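Local structure of putative poly(3-hydroxybutyrate) depolymerase LpqC (Bordetella parapertussis 12822, 3D0K) at residues T178-E183 / Y245-R250; L231-G234 / A239-R242; A16-H21 / N25-L30. The protein is a putative poly(3-hydroxybutyrate) depolymerase, probably an alpha/beta-hydrolase that cleaves ester bonds with a serine nucleophile. One frame throughout, in Å; residues are numbered along the deposited sequence. Where two conformers were deposited one is given.

Interaction 1. Residues T178-E183 / Y245-R250; sequences TLPTFE and YEAGQR
Apolar contact carries this small interface, where the ring of Pro180 rests on one turn of helix 237-255. The CD edge of the ring meets the methyl group of Ala247, with Pro180 CD 3.8 Å from Ala247 CB. Pro180 CG reaches farther over the helix and touches the peptide that joins Ala247 to Gly248, standing 3.8 Å from Ala247 O and equally near Gly248 N. Gly248 meets the ring through its backbone, and the CA atoms of Pro180 and Gly248 are 6.0 Å apart. Leu179 adds a looser touch: with CG beside its backbone N (chi1 -58°) and CD1 extended, CD2 is the branch turned to the helix, 4.4 Å from Ala247 CB. From helix 197-205, Leu200 packs on Pro180 as well.

Polar bonds near the contact link loop residues to one another, and Thr178 OG1 also bonds to Arg156. Pro180 is the centre of an inverse gamma turn, closed by Thr181 N to Leu179 O at 2.8 Å. Next to it, Thr181 OG1 accepts from Glu183 N at 3.1 Å and donates to Glu183 OE1 at 2.7 Å, on the lone pair facing away from the other carboxylate oxygen. This ST turn takes no part in the contact; the inverse gamma turn presents the proline to a small-residue Ala-Gly patch of a helix in this alpha-beta-alpha sandwich.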
loop_
_atom_site.group_PDB
_atom_site.type_symbol
_atom_site.label_atom_id
_atom_site.label_comp_id
_atom_site.label_asym_id
_atom_site.label_seq_id
_atom_site.Cartn_x
_atom_site.Cartn_y
_atom_site.Cartn_z
ATOM N N THR A 178 11.847 3.208 3.768
ATOM C CA THR A 178 12.211 4.554 4.256
ATOM C C THR A 178 12.254 4.427 5.786
ATOM O O THR A 178 11.224 4.144 6.439
ATOM C CB THR A 178 11.065 5.538 3.916
ATOM O OG1 THR A 178 11.035 5.755 2.481
ATOM C CG2 THR A 178 11.343 6.905 4.576
ATOM N N LEU A 179 13.414 4.680 6.367
ATOM C CA LEU A 179 13.552 4.510 7.812
ATOM C C LEU A 179 12.961 5.708 8.551
ATOM O O LEU A 179 13.002 6.802 8.035
ATOM C CB LEU A 179 15.043 4.398 8.156
ATOM C CG LEU A 179 15.723 3.250 7.432
ATOM C CD1 LEU A 179 17.253 3.310 7.683
ATOM C CD2 LEU A 179 15.109 1.942 7.921
ATOM N N PRO A 180 12.436 5.490 9.768
ATOM C CA PRO A 180 11.705 6.546 10.511
ATOM C C PRO A 180 12.714 7.452 11.234
ATOM O O PRO A 180 12.844 7.429 12.467
ATOM C CB PRO A 180 10.834 5.744 11.482
ATOM C CG PRO A 180 11.659 4.473 11.704
ATOM C CD PRO A 180 12.427 4.194 10.478
ATOM N N THR A 181 13.398 8.264 10.446
ATOM C CA THR A 181 14.454 9.138 10.956
ATOM C C THR A 181 14.757 10.210 9.927
ATOM O O THR A 181 14.674 9.981 8.725
ATOM C CB THR A 181 15.781 8.362 11.252
ATOM O OG1 THR A 181 16.777 9.297 11.692
ATOM C CG2 THR A 181 16.335 7.645 10.004
ATOM N N PHE A 182 15.092 11.394 10.428
ATOM C CA PHE A 182 15.473 12.512 9.604
ATOM C C PHE A 182 16.981 12.505 9.308
ATOM O O PHE A 182 17.496 13.421 8.681
ATOM C CB PHE A 182 14.996 13.800 10.267
ATOM C CG PHE A 182 13.510 14.017 10.127
ATOM C CD1 PHE A 182 12.623 13.553 11.089
ATOM C CD2 PHE A 182 12.989 14.663 8.985
ATOM C CE1 PHE A 182 11.228 13.740 10.930
ATOM C CE2 PHE A 182 11.618 14.870 8.820
ATOM C CZ PHE A 182 10.722 14.400 9.783
ATOM N N GLU A 183 17.679 11.450 9.709
ATOM C CA GLU A 183 19.126 11.381 9.425
ATOM C C GLU A 183 19.461 11.272 7.920
ATOM O O GLU A 183 20.549 11.691 7.518
ATOM C CB GLU A 183 19.775 10.202 10.134
ATOM C CG GLU A 183 19.865 10.343 11.636
ATOM C CD GLU A 183 20.057 8.989 12.324
ATOM O OE1 GLU A 183 19.099 8.143 12.351
ATOM O OE2 GLU A 183 21.185 8.787 12.838
ATOM N N TYR A 245 10.957 -2.736 11.436
ATOM C CA TYR A 245 10.246 -2.883 12.695
ATOM C C TYR A 245 11.068 -2.417 13.908
ATOM O O TYR A 245 10.605 -1.624 14.710
ATOM C CB TYR A 245 9.738 -4.307 12.870
ATOM C CG TYR A 245 8.960 -4.480 14.156
ATOM C CD1 TYR A 245 7.655 -3.984 14.281
ATOM C CD2 TYR A 245 9.528 -5.133 15.252
ATOM C CE1 TYR A 245 6.939 -4.174 15.471
ATOM C CE2 TYR A 245 8.811 -5.295 16.453
ATOM C CZ TYR A 245 7.535 -4.829 16.533
ATOM O OH TYR A 245 6.841 -4.994 17.709
ATOM N N GLU A 246 12.311 -2.877 14.025
ATOM C CA GLU A 246 13.140 -2.465 15.168
ATOM C C GLU A 246 13.490 -0.967 15.108
ATOM O O GLU A 246 13.562 -0.295 16.156
ATOM C CB GLU A 246 14.403 -3.345 15.284
ATOM C CG GLU A 246 14.118 -4.844 15.579
ATOM C CD GLU A 246 15.148 -5.780 14.931
ATOM O OE1 GLU A 246 15.213 -6.983 15.284
ATOM O OE2 GLU A 246 15.873 -5.311 14.027
ATOM N N ALA A 247 13.665 -0.441 13.889
ATOM C CA ALA A 247 13.985 0.977 13.698
ATOM C C ALA A 247 12.830 1.851 14.186
ATOM O O ALA A 247 13.052 2.894 14.811
ATOM C CB ALA A 247 14.244 1.258 12.169
ATOM N N GLY A 248 11.612 1.416 13.917
ATOM C CA GLY A 248 10.414 2.122 14.393
ATOM C C GLY A 248 10.300 2.047 15.923
ATOM O O GLY A 248 10.037 3.065 16.591
ATOM N N GLN A 249 10.550 0.860 16.470
ATOM C CA GLN A 249 10.562 0.638 17.928
ATOM C C GLN A 249 11.529 1.616 18.592
ATOM O O GLN A 249 11.158 2.287 19.564
ATOM C CB GLN A 249 11.012 -0.793 18.231
ATOM C CG GLN A 249 10.153 -1.521 19.269
ATOM C CD GLN A 249 10.362 -3.065 19.236
ATOM O OE1 GLN A 249 11.364 -3.558 18.702
ATOM N NE2 GLN A 249 9.409 -3.805 19.793
ATOM N N ARG A 250 12.740 1.718 18.039
ATOM C CA ARG A 250 13.760 2.610 18.616
ATOM C C ARG A 250 13.415 4.080 18.429
ATOM O O ARG A 250 13.631 4.868 19.380
ATOM C CB ARG A 250 15.144 2.338 18.077
ATOM C CG ARG A 250 15.729 1.031 18.644
ATOM C CD ARG A 250 17.195 0.928 18.281
ATOM N NE ARG A 250 17.318 0.985 16.818
ATOM C CZ ARG A 250 17.340 -0.085 16.016
ATOM N NH1 ARG A 250 17.295 -1.309 16.532
ATOM N NH2 ARG A 250 17.441 0.076 14.701
#

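Interaction 2. Residues L231-G234 / A239-R242; sequences LRQG and ARAR
Gly234 O is gripped by two nitrogens of one guanidinium group. Arg240 NE donates to Gly234 O at 3.0 Å, and Arg240 NH2 donates to the same oxygen at 3.1 Å with an N-H...O angle of 143°. The oxygen sits at the edge of the guanidinium, almost in its plane, so the grip is side-on. Seen from the carbonyl the two donors differ: NH2 approaches almost in line with the carbonyl bond (C=O...N 166°), whereas NE stands well above the carbonyl plane. The remaining nitrogen, NH1, bonds to Gly175 O and Pro225 O, so backbone carbonyls from three parts of the chain hold the buried group and should fix its rotation.

The aliphatic part of Arg240 is extended from CG to NE and runs past Gln233, with Arg240 CG 3.7 Å from Gln233 CB. At the far end Leu231 CD2 flanks Arg240 NH2 at 3.9 Å, the leucine running alongside the arginine in the same direction. Backbone meets backbone too: Arg240 CA sends a CA-H...O contact of 3.6 Å to Gln233 O.

Gln233 looks elsewhere with its amide. Its chain, extended beyond CG, carries NE2 to Tyr177 O, while a water donates to Arg240 O and, weakly, to Gln233 OE1. Gly234 has a phi of 139°, a backbone shape that strongly favours glycine, and its CA lies against the Ala239 methyl group. A type I turn from Leu231 to Gly234, closed by Gly234 N to Leu231 O at 2.9 Å, leads out of helix 228-231, and Arg240 reaches back from helix 237-255 to clasp it: a short loop between two consecutive helices, its turn tied to the second by an arginine clamp on a backbone carbonyl.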
loop_
_atom_site.group_PDB
_atom_site.type_symbol
_atom_site.label_atom_id
_atom_site.label_comp_id
_atom_site.label_asym_id
_atom_site.label_seq_id
_atom_site.Cartn_x
_atom_site.Cartn_y
_atom_site.Cartn_z
ATOM N N LEU A 231 20.825 -2.344 0.820
ATOM C CA LEU A 231 21.729 -3.405 1.350
ATOM C C LEU A 231 21.975 -3.310 2.852
ATOM O O LEU A 231 21.948 -4.332 3.540
ATOM C CB LEU A 231 23.050 -3.389 0.581
ATOM C CG LEU A 231 22.927 -3.774 -0.893
ATOM C CD1 LEU A 231 24.301 -3.517 -1.590
ATOM C CD2 LEU A 231 22.467 -5.238 -1.014
ATOM N N ARG A 232 22.154 -2.077 3.363
ATOM C CA ARG A 232 22.327 -1.796 4.788
ATOM C C ARG A 232 21.188 -2.321 5.669
ATOM O O ARG A 232 21.395 -2.621 6.842
ATOM C CB ARG A 232 22.482 -0.261 5.027
ATOM C CG ARG A 232 23.864 0.252 4.666
ATOM C CD ARG A 232 24.148 1.679 5.125
ATOM N NE ARG A 232 23.386 2.685 4.400
ATOM C CZ ARG A 232 23.743 3.250 3.239
ATOM N NH1 ARG A 232 24.857 2.900 2.609
ATOM N NH2 ARG A 232 22.971 4.165 2.700
ATOM N N GLN A 233 19.980 -2.433 5.109
ATOM C CA GLN A 233 18.834 -2.964 5.838
ATOM C C GLN A 233 18.826 -4.492 5.931
ATOM O O GLN A 233 18.092 -5.042 6.742
ATOM C CB GLN A 233 17.540 -2.471 5.171
ATOM C CG GLN A 233 17.559 -0.960 5.141
ATOM C CD GLN A 233 16.295 -0.322 4.591
ATOM O OE1 GLN A 233 15.349 -1.022 4.217
ATOM N NE2 GLN A 233 16.267 1.034 4.560
ATOM N N GLY A 234 19.668 -5.169 5.141
ATOM C CA GLY A 234 19.737 -6.652 5.239
ATOM C C GLY A 234 19.836 -7.365 3.896
ATOM O O GLY A 234 19.680 -6.746 2.852
ATOM N N ALA A 239 14.737 -10.118 6.194
ATOM C CA ALA A 239 15.629 -9.367 7.117
ATOM C C ALA A 239 15.274 -7.881 7.173
ATOM O O ALA A 239 15.306 -7.280 8.246
ATOM C CB ALA A 239 17.091 -9.512 6.743
ATOM N N ARG A 240 14.979 -7.286 6.012
ATOM C CA ARG A 240 14.706 -5.865 5.982
ATOM C C ARG A 240 13.448 -5.510 6.745
ATOM O O ARG A 240 13.373 -4.417 7.363
ATOM C CB ARG A 240 14.615 -5.350 4.545
ATOM C CG ARG A 240 15.906 -5.556 3.838
ATOM C CD ARG A 240 15.933 -5.026 2.395
ATOM N NE ARG A 240 17.225 -5.389 1.809
ATOM C CZ ARG A 240 17.526 -5.318 0.512
ATOM N NH1 ARG A 240 16.628 -4.902 -0.363
ATOM N NH2 ARG A 240 18.720 -5.699 0.075
ATOM N N ALA A 241 12.450 -6.392 6.675
ATOM C CA ALA A 241 11.191 -6.211 7.419
ATOM C C ALA A 241 11.467 -6.126 8.935
ATOM O O ALA A 241 11.003 -5.222 9.629
ATOM C CB ALA A 241 10.206 -7.381 7.107
ATOM N N ARG A 242 12.326 -7.005 9.440
ATOM C CA ARG A 242 12.681 -7.005 10.868
ATOM C C ARG A 242 13.476 -5.753 11.239
ATOM O O ARG A 242 13.308 -5.188 12.321
ATOM C CB ARG A 242 13.547 -8.231 11.224
ATOM C CG ARG A 242 12.941 -9.588 10.864
ATOM C CD ARG A 242 13.472 -10.684 11.880
ATOM N NE ARG A 242 12.547 -10.652 13.019
ATOM C CZ ARG A 242 11.574 -11.536 13.261
ATOM N NH1 ARG A 242 10.777 -11.357 14.314
ATOM N NH2 ARG A 242 11.401 -12.609 12.484
HETATM O O HOH W 1 14.521 -1.810 6.992
#

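Interaction 3. Residues A16-H21 / N25-L30; sequences ALELGH and NAIPYL
Asn25 ND2 spends both its bonds here on one residue, Glu18. Asn25 ND2 donates to the backbone Glu18 O at 2.9 Å. A second bond runs from Asn25 ND2 to the carboxylate Glu18 OE1 at 3.0 Å. The first acceptor lies close to the amide plane of Asn25; the second is tilted from it and is met from above its own carboxylate plane, the two planes standing 78° apart. Glu18 is bent at chi2 (-91°), which turns OE1 to the same side as the carbonyl, so that one amide nitrogen can serve both acceptors. The other amide atom, Asn25 OD1, accepts a weak bond from Ala26 N in its own strand.

This pairing joins the last turn of helix 11-18 to strand 23-29, an outermost strand of the mixed sheet, across a short helix-to-strand connection. Strand 40-46 pairs with the strand through backbone bonds to Asn25, Ile27 and Tyr29, and its Arg46 takes up Leu19 O.

Beside the polar pair the contact is apolar: Ile27 CD1 lies 3.7 Å from Glu18 CB and 4.1 Å from Leu19 CD1, the leucine and isoleucine set nearly perpendicular to each other.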
loop_
_atom_site.group_PDB
_atom_site.type_symbol
_atom_site.label_atom_id
_atom_site.label_comp_id
_atom_site.label_asym_id
_atom_site.label_seq_id
_atom_site.Cartn_x
_atom_site.Cartn_y
_atom_site.Cartn_z
ATOM N N ALA A 16 -19.494 6.659 -10.356
ATOM C CA ALA A 16 -20.877 6.232 -10.129
ATOM C C ALA A 16 -21.396 5.354 -11.274
ATOM O O ALA A 16 -22.103 4.363 -11.050
ATOM C CB ALA A 16 -21.794 7.473 -9.909
ATOM N N LEU A 17 -20.991 5.682 -12.496
ATOM C CA LEU A 17 -21.445 4.954 -13.696
ATOM C C LEU A 17 -20.679 3.643 -13.920
ATOM O O LEU A 17 -21.196 2.719 -14.553
ATOM C CB LEU A 17 -21.242 5.840 -14.919
ATOM C CG LEU A 17 -22.151 7.073 -15.029
ATOM C CD1 LEU A 17 -21.707 8.014 -16.170
ATOM C CD2 LEU A 17 -23.576 6.608 -15.219
ATOM N N GLU A 18 -19.444 3.580 -13.440
ATOM C CA GLU A 18 -18.560 2.439 -13.736
ATOM C C GLU A 18 -18.525 1.412 -12.618
ATOM O O GLU A 18 -18.228 0.238 -12.866
ATOM C CB GLU A 18 -17.124 2.915 -13.964
ATOM C CG GLU A 18 -16.908 3.771 -15.255
ATOM C CD GLU A 18 -16.535 2.930 -16.492
ATOM O OE1 GLU A 18 -17.082 1.800 -16.639
ATOM O OE2 GLU A 18 -15.688 3.410 -17.314
ATOM N N LEU A 19 -18.805 1.839 -11.392
ATOM C CA LEU A 19 -18.620 0.965 -10.242
ATOM C C LEU A 19 -19.981 0.592 -9.616
ATOM O O LEU A 19 -20.038 -0.027 -8.536
ATOM C CB LEU A 19 -17.695 1.674 -9.247
ATOM C CG LEU A 19 -16.732 0.890 -8.386
ATOM C CD1 LEU A 19 -16.053 -0.204 -9.212
ATOM C CD2 LEU A 19 -15.705 1.821 -7.730
ATOM N N GLY A 20 -21.057 0.965 -10.302
ATOM C CA GLY A 20 -22.413 0.730 -9.804
ATOM C C GLY A 20 -22.814 -0.734 -9.877
ATOM O O GLY A 20 -23.631 -1.200 -9.076
ATOM N N HIS A 21 -22.244 -1.453 -10.845
ATOM C CA HIS A 21 -22.610 -2.854 -11.085
ATOM C C HIS A 21 -21.503 -3.820 -10.724
ATOM O O HIS A 21 -20.328 -3.448 -10.670
ATOM C CB HIS A 21 -23.060 -3.095 -12.538
ATOM C CG HIS A 21 -22.112 -2.578 -13.580
ATOM N ND1 HIS A 21 -22.536 -2.170 -14.829
ATOM C CD2 HIS A 21 -20.770 -2.388 -13.560
ATOM C CE1 HIS A 21 -21.494 -1.762 -15.533
ATOM N NE2 HIS A 21 -20.411 -1.879 -14.784
ATOM N N ASN A 25 -13.631 -4.257 -13.533
ATOM C CA ASN A 25 -13.584 -3.106 -14.427
ATOM C C ASN A 25 -12.192 -2.519 -14.461
ATOM O O ASN A 25 -11.360 -2.795 -13.568
ATOM C CB ASN A 25 -14.605 -2.051 -13.974
ATOM C CG ASN A 25 -15.146 -1.221 -15.134
ATOM O OD1 ASN A 25 -14.518 -1.137 -16.197
ATOM N ND2 ASN A 25 -16.293 -0.569 -14.922
ATOM N N ALA A 26 -11.909 -1.747 -15.504
ATOM C CA ALA A 26 -10.680 -0.939 -15.574
ATOM C C ALA A 26 -11.107 0.498 -15.882
ATOM O O ALA A 26 -11.552 0.792 -17.010
ATOM C CB ALA A 26 -9.743 -1.471 -16.636
ATOM N N ILE A 27 -11.030 1.377 -14.887
ATOM C CA ILE A 27 -11.633 2.713 -14.960
ATOM C C ILE A 27 -10.495 3.724 -15.161
ATOM O O ILE A 27 -9.691 3.903 -14.244
ATOM C CB ILE A 27 -12.387 3.031 -13.680
ATOM C CG1 ILE A 27 -13.423 1.922 -13.356
ATOM C CG2 ILE A 27 -13.023 4.435 -13.737
ATOM C CD1 ILE A 27 -14.091 2.080 -11.991
ATOM N N PRO A 28 -10.404 4.359 -16.361
ATOM C CA PRO A 28 -9.395 5.426 -16.540
ATOM C C PRO A 28 -9.651 6.547 -15.522
ATOM O O PRO A 28 -10.808 6.877 -15.282
ATOM C CB PRO A 28 -9.628 5.901 -17.980
ATOM C CG PRO A 28 -11.048 5.450 -18.333
ATOM C CD PRO A 28 -11.230 4.157 -17.573
ATOM N N TYR A 29 -8.609 7.099 -14.884
ATOM C CA TYR A 29 -8.818 8.172 -13.896
ATOM C C TYR A 29 -7.761 9.238 -14.122
ATOM O O TYR A 29 -6.588 8.932 -14.362
ATOM C CB TYR A 29 -8.776 7.633 -12.446
ATOM C CG TYR A 29 -9.098 8.585 -11.273
ATOM C CD1 TYR A 29 -10.364 8.574 -10.624
ATOM C CD2 TYR A 29 -8.141 9.442 -10.778
ATOM C CE1 TYR A 29 -10.641 9.440 -9.516
ATOM C CE2 TYR A 29 -8.393 10.301 -9.684
ATOM C CZ TYR A 29 -9.643 10.308 -9.054
ATOM O OH TYR A 29 -9.804 11.182 -7.955
ATOM N N LEU A 30 -8.193 10.485 -14.061
ATOM C CA LEU A 30 -7.273 11.607 -14.150
ATOM C C LEU A 30 -7.572 12.547 -13.007
ATOM O O LEU A 30 -8.692 13.031 -12.873
ATOM C CB LEU A 30 -7.389 12.322 -15.505
ATOM C CG LEU A 30 -6.349 13.426 -15.758
ATOM C CD1 LEU A 30 -4.953 12.840 -15.657
ATOM C CD2 LEU A 30 -6.537 14.056 -17.120
#

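In the fold
Interactions 1 and 2 share helix 237-255 and touch, Leu179 CG packing 3.7 Å from Gln233 NE2; along the chain, interaction 2 falls between the two segments of interaction 1. Interaction 3 stands on the opposite side of the molecule, its centre about 38 Å from that of interaction 1, at the other end of the sheet. All three are partly buried and lie about 18 to 21 Å from the centre of the chain. Their chemistry differs: interaction 1 is apolar packing of a loop on a helix, interaction 2 binds a turn through a buried arginine, and interaction 3 ties a helix end to an outermost strand through an asparagine amide.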